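Putative acetyltransferase (Nocardia farcinica, PDB 3D9W) probably transfers an acetyl group to the amino group of arylamine substrates, acting as an arylamine N-acetyltransferase. Local coordinates at residues W11-R24 against D65-R77. Numbering follows the deposited sequence.
Sequences WNGAELDLDAYLAR and DLATLQDKLVHSR
Gln70 meets the backbone of the turn before helix 18-25 with both ends of its carboxamide. Its NE2 donates to Glu15 O at 2.8 Å, and this carbonyl oxygen lies 2° out of the amide plane, although the N-H...O angle of 139° makes the bond bent. On the acceptor side, Asp17 N donates a hydrogen bond to Gln70 OE1 at 3.0 Å, arriving from above the carbonyl plane. Two bonds to backbone groups two residues apart fix the flip of the amide, and Leu16 CD1 packs against its carbon CD. Gln70 reaches the turn because its chain runs extended beyond CG.

Four residues further on, Val74 spreads its two methyls over helix 18-25. CG1 lies 3.8 Å from Ala20 CB, whereas CG2, anti to its own carbonyl carbon, comes to the edge of the Tyr21 ring at CD1. Ala20 CB also touches His75 CE1. Arg24 closes this end: its NE donates to Leu73 O at 3.0 Å, nearly along the C=O axis and close to the guanidinium plane. With CG anti to the backbone N (chi1 -167°), CG lies beside Val74, and a bend at chi2 turns CD and NE toward Leu73 O. A water accepts from NH2 and lies close enough to the same carbonyl oxygen to bridge the two.

In the second shell, Asp17 N-caps helix 18-25, its OD1 accepting from Ala20 N at 2.8 Å. Tyr21 and Leu16 lean on helix 82-95, and the Tyr21 hydroxyl is hydrogen-bonded to His45 ND1. Asp65 caps helix 66-73 through Thr68 N.

The contact thus joins the turn and helix 18-25 to helix 66-73, within the N-terminal helical region of the fold, through side-chain hydrogen bonds to backbone groups: Gln70 takes up polar groups of the turn, Arg24 a carbonyl near the C-terminal end of helix 66-73, where the helix dipole would probably favour a positive charge.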
loop_
_atom_site.group_PDB
_atom_site.type_symbol
_atom_site.label_atom_id
_atom_site.label_comp_id
_atom_site.label_asym_id
_atom_site.label_seq_id
_atom_site.Cartn_x
_atom_site.Cartn_y
_atom_site.Cartn_z
ATOM N N TRP A 11 16.382 2.732 -6.088
ATOM C CA TRP A 11 15.019 2.848 -6.583
ATOM C C TRP A 11 14.715 3.786 -7.736
ATOM O O TRP A 11 13.630 4.365 -7.792
ATOM C CB TRP A 11 14.121 3.159 -5.395
ATOM C CG TRP A 11 14.406 2.204 -4.296
ATOM C CD1 TRP A 11 15.399 2.297 -3.358
ATOM C CD2 TRP A 11 13.799 0.926 -4.106
ATOM N NE1 TRP A 11 15.452 1.151 -2.603
ATOM C CE2 TRP A 11 14.478 0.291 -3.044
ATOM C CE3 TRP A 11 12.744 0.249 -4.731
ATOM C CZ2 TRP A 11 14.133 -0.988 -2.598
ATOM C CZ3 TRP A 11 12.402 -1.023 -4.284
ATOM C CH2 TRP A 11 13.093 -1.626 -3.233
ATOM N N ASN A 12 15.669 3.914 -8.659
ATOM C CA ASN A 12 15.525 4.777 -9.828
ATOM C C ASN A 12 14.860 6.111 -9.524
ATOM O O ASN A 12 13.901 6.485 -10.198
ATOM C CB ASN A 12 14.732 4.066 -10.936
ATOM C CG ASN A 12 15.374 2.749 -11.369
ATOM O OD1 ASN A 12 16.615 2.633 -11.429
ATOM N ND2 ASN A 12 14.535 1.753 -11.687
ATOM N N GLY A 13 15.359 6.827 -8.521
ATOM C CA GLY A 13 14.781 8.113 -8.174
ATOM C C GLY A 13 14.907 9.136 -9.293
ATOM O O GLY A 13 14.057 10.021 -9.451
ATOM N N ALA A 14 15.969 9.022 -10.084
ATOM C CA ALA A 14 16.185 9.950 -11.185
ATOM C C ALA A 14 14.961 10.042 -12.088
ATOM O O ALA A 14 14.428 11.126 -12.313
ATOM C CB ALA A 14 17.394 9.520 -11.993
ATOM N N GLU A 15 14.513 8.898 -12.593
ATOM C CA GLU A 15 13.369 8.832 -13.497
ATOM C C GLU A 15 12.057 9.378 -12.962
ATOM O O GLU A 15 11.055 9.350 -13.669
ATOM C CB GLU A 15 13.133 7.388 -13.927
ATOM C CG GLU A 15 14.371 6.678 -14.430
ATOM C CD GLU A 15 14.114 5.212 -14.671
ATOM O OE1 GLU A 15 13.324 4.890 -15.587
ATOM O OE2 GLU A 15 14.693 4.382 -13.933
ATOM N N LEU A 16 12.056 9.866 -11.724
ATOM C CA LEU A 16 10.838 10.398 -11.095
ATOM C C LEU A 16 10.659 11.897 -11.279
ATOM O O LEU A 16 11.609 12.668 -11.164
ATOM C CB LEU A 16 10.843 10.096 -9.591
ATOM C CG LEU A 16 9.714 10.679 -8.734
ATOM C CD1 LEU A 16 8.456 9.842 -8.885
ATOM C CD2 LEU A 16 10.143 10.714 -7.277
ATOM N N ASP A 17 9.437 12.315 -11.577
ATOM C CA ASP A 17 9.170 13.740 -11.708
ATOM C C ASP A 17 8.798 14.131 -10.287
ATOM O O ASP A 17 7.627 14.104 -9.910
ATOM C CB ASP A 17 7.993 14.005 -12.640
ATOM C CG ASP A 17 7.725 15.488 -12.822
ATOM O OD1 ASP A 17 7.936 16.268 -11.858
ATOM O OD2 ASP A 17 7.291 15.875 -13.929
ATOM N N LEU A 18 9.806 14.476 -9.495
ATOM C CA LEU A 18 9.580 14.818 -8.106
ATOM C C LEU A 18 8.468 15.836 -7.897
ATOM O O LEU A 18 7.623 15.684 -7.004
ATOM C CB LEU A 18 10.865 15.342 -7.471
ATOM C CG LEU A 18 10.779 15.462 -5.944
ATOM C CD1 LEU A 18 10.663 14.071 -5.308
ATOM C CD2 LEU A 18 12.003 16.179 -5.424
ATOM N N ASP A 19 8.450 16.867 -8.723
ATOM C CA ASP A 19 7.448 17.913 -8.570
ATOM C C ASP A 19 6.032 17.492 -8.945
ATOM O O ASP A 19 5.069 17.895 -8.301
ATOM C CB ASP A 19 7.919 19.138 -9.342
ATOM C CG ASP A 19 9.319 19.566 -8.914
ATOM O OD1 ASP A 19 9.459 20.142 -7.806
ATOM O OD2 ASP A 19 10.283 19.289 -9.675
ATOM N N ALA A 20 5.895 16.673 -9.973
ATOM C CA ALA A 20 4.571 16.210 -10.337
ATOM C C ALA A 20 4.051 15.414 -9.136
ATOM O O ALA A 20 2.952 15.649 -8.640
ATOM C CB ALA A 20 4.646 15.317 -11.568
ATOM N N TYR A 21 4.872 14.482 -8.664
ATOM C CA TYR A 21 4.525 13.634 -7.533
ATOM C C TYR A 21 4.158 14.405 -6.262
ATOM O O TYR A 21 3.056 14.245 -5.730
ATOM C CB TYR A 21 5.679 12.671 -7.223
ATOM C CG TYR A 21 5.433 11.816 -6.010
ATOM C CD1 TYR A 21 4.515 10.759 -6.044
ATOM C CD2 TYR A 21 6.062 12.105 -4.802
ATOM C CE1 TYR A 21 4.230 10.011 -4.890
ATOM C CE2 TYR A 21 5.781 11.367 -3.643
ATOM C CZ TYR A 21 4.868 10.327 -3.695
ATOM O OH TYR A 21 4.607 9.626 -2.546
ATOM N N LEU A 22 5.081 15.220 -5.765
ATOM C CA LEU A 22 4.835 15.984 -4.543
ATOM C C LEU A 22 3.582 16.850 -4.654
ATOM O O LEU A 22 2.858 17.058 -3.668
ATOM C CB LEU A 22 6.054 16.850 -4.206
ATOM C CG LEU A 22 7.318 16.039 -3.919
ATOM C CD1 LEU A 22 8.458 16.980 -3.572
ATOM C CD2 LEU A 22 7.057 15.066 -2.782
ATOM N N ALA A 23 3.328 17.335 -5.866
ATOM C CA ALA A 23 2.164 18.165 -6.129
ATOM C C ALA A 23 0.916 17.309 -6.046
ATOM O O ALA A 23 -0.102 17.714 -5.499
ATOM C CB ALA A 23 2.267 18.785 -7.506
ATOM N N ARG A 24 1.012 16.106 -6.584
ATOM C CA ARG A 24 -0.113 15.194 -6.598
ATOM C C ARG A 24 -0.566 14.725 -5.216
ATOM O O ARG A 24 -1.759 14.536 -4.998
ATOM C CB ARG A 24 0.224 13.991 -7.483
ATOM C CG ARG A 24 -0.963 13.131 -7.841
ATOM C CD ARG A 24 -1.182 12.045 -6.818
ATOM N NE ARG A 24 -2.368 11.254 -7.126
ATOM C CZ ARG A 24 -3.594 11.563 -6.726
ATOM N NH1 ARG A 24 -3.806 12.649 -5.994
ATOM N NH2 ARG A 24 -4.605 10.776 -7.056
ATOM N N ASP A 65 7.630 -0.109 -13.706
ATOM C CA ASP A 65 8.603 0.897 -14.113
ATOM C C ASP A 65 8.001 2.235 -13.739
ATOM O O ASP A 65 6.789 2.395 -13.759
ATOM C CB ASP A 65 8.874 0.861 -15.621
ATOM C CG ASP A 65 7.604 0.916 -16.458
ATOM O OD1 ASP A 65 7.027 -0.166 -16.732
ATOM O OD2 ASP A 65 7.188 2.037 -16.846
ATOM N N LEU A 66 8.846 3.193 -13.387
ATOM C CA LEU A 66 8.367 4.510 -12.995
ATOM C C LEU A 66 7.555 5.201 -14.078
ATOM O O LEU A 66 6.642 5.964 -13.785
ATOM C CB LEU A 66 9.541 5.387 -12.572
ATOM C CG LEU A 66 10.064 5.007 -11.195
ATOM C CD1 LEU A 66 11.376 5.707 -10.903
ATOM C CD2 LEU A 66 9.005 5.392 -10.171
ATOM N N ALA A 67 7.881 4.939 -15.332
ATOM C CA ALA A 67 7.137 5.553 -16.415
ATOM C C ALA A 67 5.650 5.304 -16.186
ATOM O O ALA A 67 4.883 6.235 -15.962
ATOM C CB ALA A 67 7.565 4.963 -17.737
ATOM N N THR A 68 5.247 4.042 -16.222
ATOM C CA THR A 68 3.849 3.705 -16.021
ATOM C C THR A 68 3.324 4.184 -14.667
ATOM O O THR A 68 2.283 4.841 -14.594
ATOM C CB THR A 68 3.625 2.197 -16.125
ATOM O OG1 THR A 68 4.333 1.690 -17.261
ATOM C CG2 THR A 68 2.147 1.903 -16.307
ATOM N N LEU A 69 4.045 3.856 -13.597
ATOM C CA LEU A 69 3.635 4.253 -12.254
ATOM C C LEU A 69 3.296 5.735 -12.154
ATOM O O LEU A 69 2.415 6.118 -11.385
ATOM C CB LEU A 69 4.722 3.929 -11.232
ATOM C CG LEU A 69 5.070 2.474 -10.928
ATOM C CD1 LEU A 69 5.950 2.456 -9.677
ATOM C CD2 LEU A 69 3.811 1.649 -10.690
ATOM N N GLN A 70 3.991 6.570 -12.921
ATOM C CA GLN A 70 3.731 7.999 -12.885
ATOM C C GLN A 70 2.552 8.414 -13.748
ATOM O O GLN A 70 1.813 9.320 -13.385
ATOM C CB GLN A 70 4.970 8.777 -13.315
ATOM C CG GLN A 70 6.105 8.708 -12.322
ATOM C CD GLN A 70 7.252 9.628 -12.685
ATOM O OE1 GLN A 70 7.109 10.851 -12.696
ATOM N NE2 GLN A 70 8.400 9.042 -12.990
ATOM N N ASP A 71 2.371 7.769 -14.893
ATOM C CA ASP A 71 1.255 8.137 -15.762
ATOM C C ASP A 71 -0.080 7.660 -15.184
ATOM O O ASP A 71 -1.136 8.235 -15.466
ATOM C CB ASP A 71 1.438 7.562 -17.184
ATOM C CG ASP A 71 2.549 8.273 -17.982
ATOM O OD1 ASP A 71 2.638 9.527 -17.933
ATOM O OD2 ASP A 71 3.323 7.580 -18.680
ATOM N N LYS A 72 -0.011 6.617 -14.360
ATOM C CA LYS A 72 -1.183 6.018 -13.735
ATOM C C LYS A 72 -1.542 6.648 -12.383
ATOM O O LYS A 72 -2.674 7.095 -12.173
ATOM C CB LYS A 72 -0.927 4.524 -13.555
ATOM C CG LYS A 72 -2.096 3.719 -13.037
ATOM C CD LYS A 72 -1.685 2.266 -12.892
ATOM C CE LYS A 72 -2.839 1.352 -12.550
ATOM N NZ LYS A 72 -2.364 -0.054 -12.511
ATOM N N LEU A 73 -0.565 6.696 -11.478
ATOM C CA LEU A 73 -0.779 7.231 -10.134
ATOM C C LEU A 73 -0.627 8.732 -9.937
ATOM O O LEU A 73 -1.177 9.283 -8.982
ATOM C CB LEU A 73 0.140 6.511 -9.149
ATOM C CG LEU A 73 0.122 4.987 -9.235
ATOM C CD1 LEU A 73 0.843 4.420 -8.036
ATOM C CD2 LEU A 73 -1.303 4.488 -9.280
ATOM N N VAL A 74 0.114 9.396 -10.821
ATOM C CA VAL A 74 0.321 10.838 -10.697
ATOM C C VAL A 74 -0.416 11.646 -11.759
ATOM O O VAL A 74 -0.817 12.780 -11.502
ATOM C CB VAL A 74 1.839 11.208 -10.758
ATOM C CG1 VAL A 74 2.015 12.724 -10.736
ATOM C CG2 VAL A 74 2.582 10.582 -9.583
ATOM N N HIS A 75 -0.611 11.075 -12.942
ATOM C CA HIS A 75 -1.284 11.811 -14.011
ATOM C C HIS A 75 -2.640 11.281 -14.434
ATOM O O HIS A 75 -3.163 11.692 -15.466
ATOM C CB HIS A 75 -0.385 11.874 -15.241
ATOM C CG HIS A 75 0.958 12.447 -14.960
ATOM N ND1 HIS A 75 1.130 13.731 -14.494
ATOM C CD2 HIS A 75 2.192 11.898 -15.024
ATOM C CE1 HIS A 75 2.416 13.948 -14.280
ATOM N NE2 HIS A 75 3.082 12.852 -14.594
ATOM N N SER A 76 -3.205 10.368 -13.658
ATOM C CA SER A 76 -4.510 9.816 -13.985
ATOM C C SER A 76 -5.275 9.558 -12.715
ATOM O O SER A 76 -4.708 9.572 -11.622
ATOM C CB SER A 76 -4.380 8.502 -14.761
ATOM O OG SER A 76 -3.799 8.714 -16.036
ATOM N N ARG A 77 -6.572 9.325 -12.861
ATOM C CA ARG A 77 -7.418 9.036 -11.720
ATOM C C ARG A 77 -7.446 7.542 -11.591
ATOM O O ARG A 77 -8.435 6.895 -11.901
ATOM C CB ARG A 77 -8.820 9.577 -11.949
ATOM C CG ARG A 77 -8.855 11.089 -12.061
ATOM C CD ARG A 77 -9.579 11.665 -10.889
ATOM N NE ARG A 77 -10.974 11.248 -10.918
ATOM C CZ ARG A 77 -11.795 11.311 -9.877
ATOM N NH1 ARG A 77 -11.368 11.774 -8.701
ATOM N NH2 ARG A 77 -13.050 10.916 -10.017
HETATM O O HOH W 1 10.976 5.213 -16.273
HETATM O O HOH W 2 -3.791 8.858 -8.863
#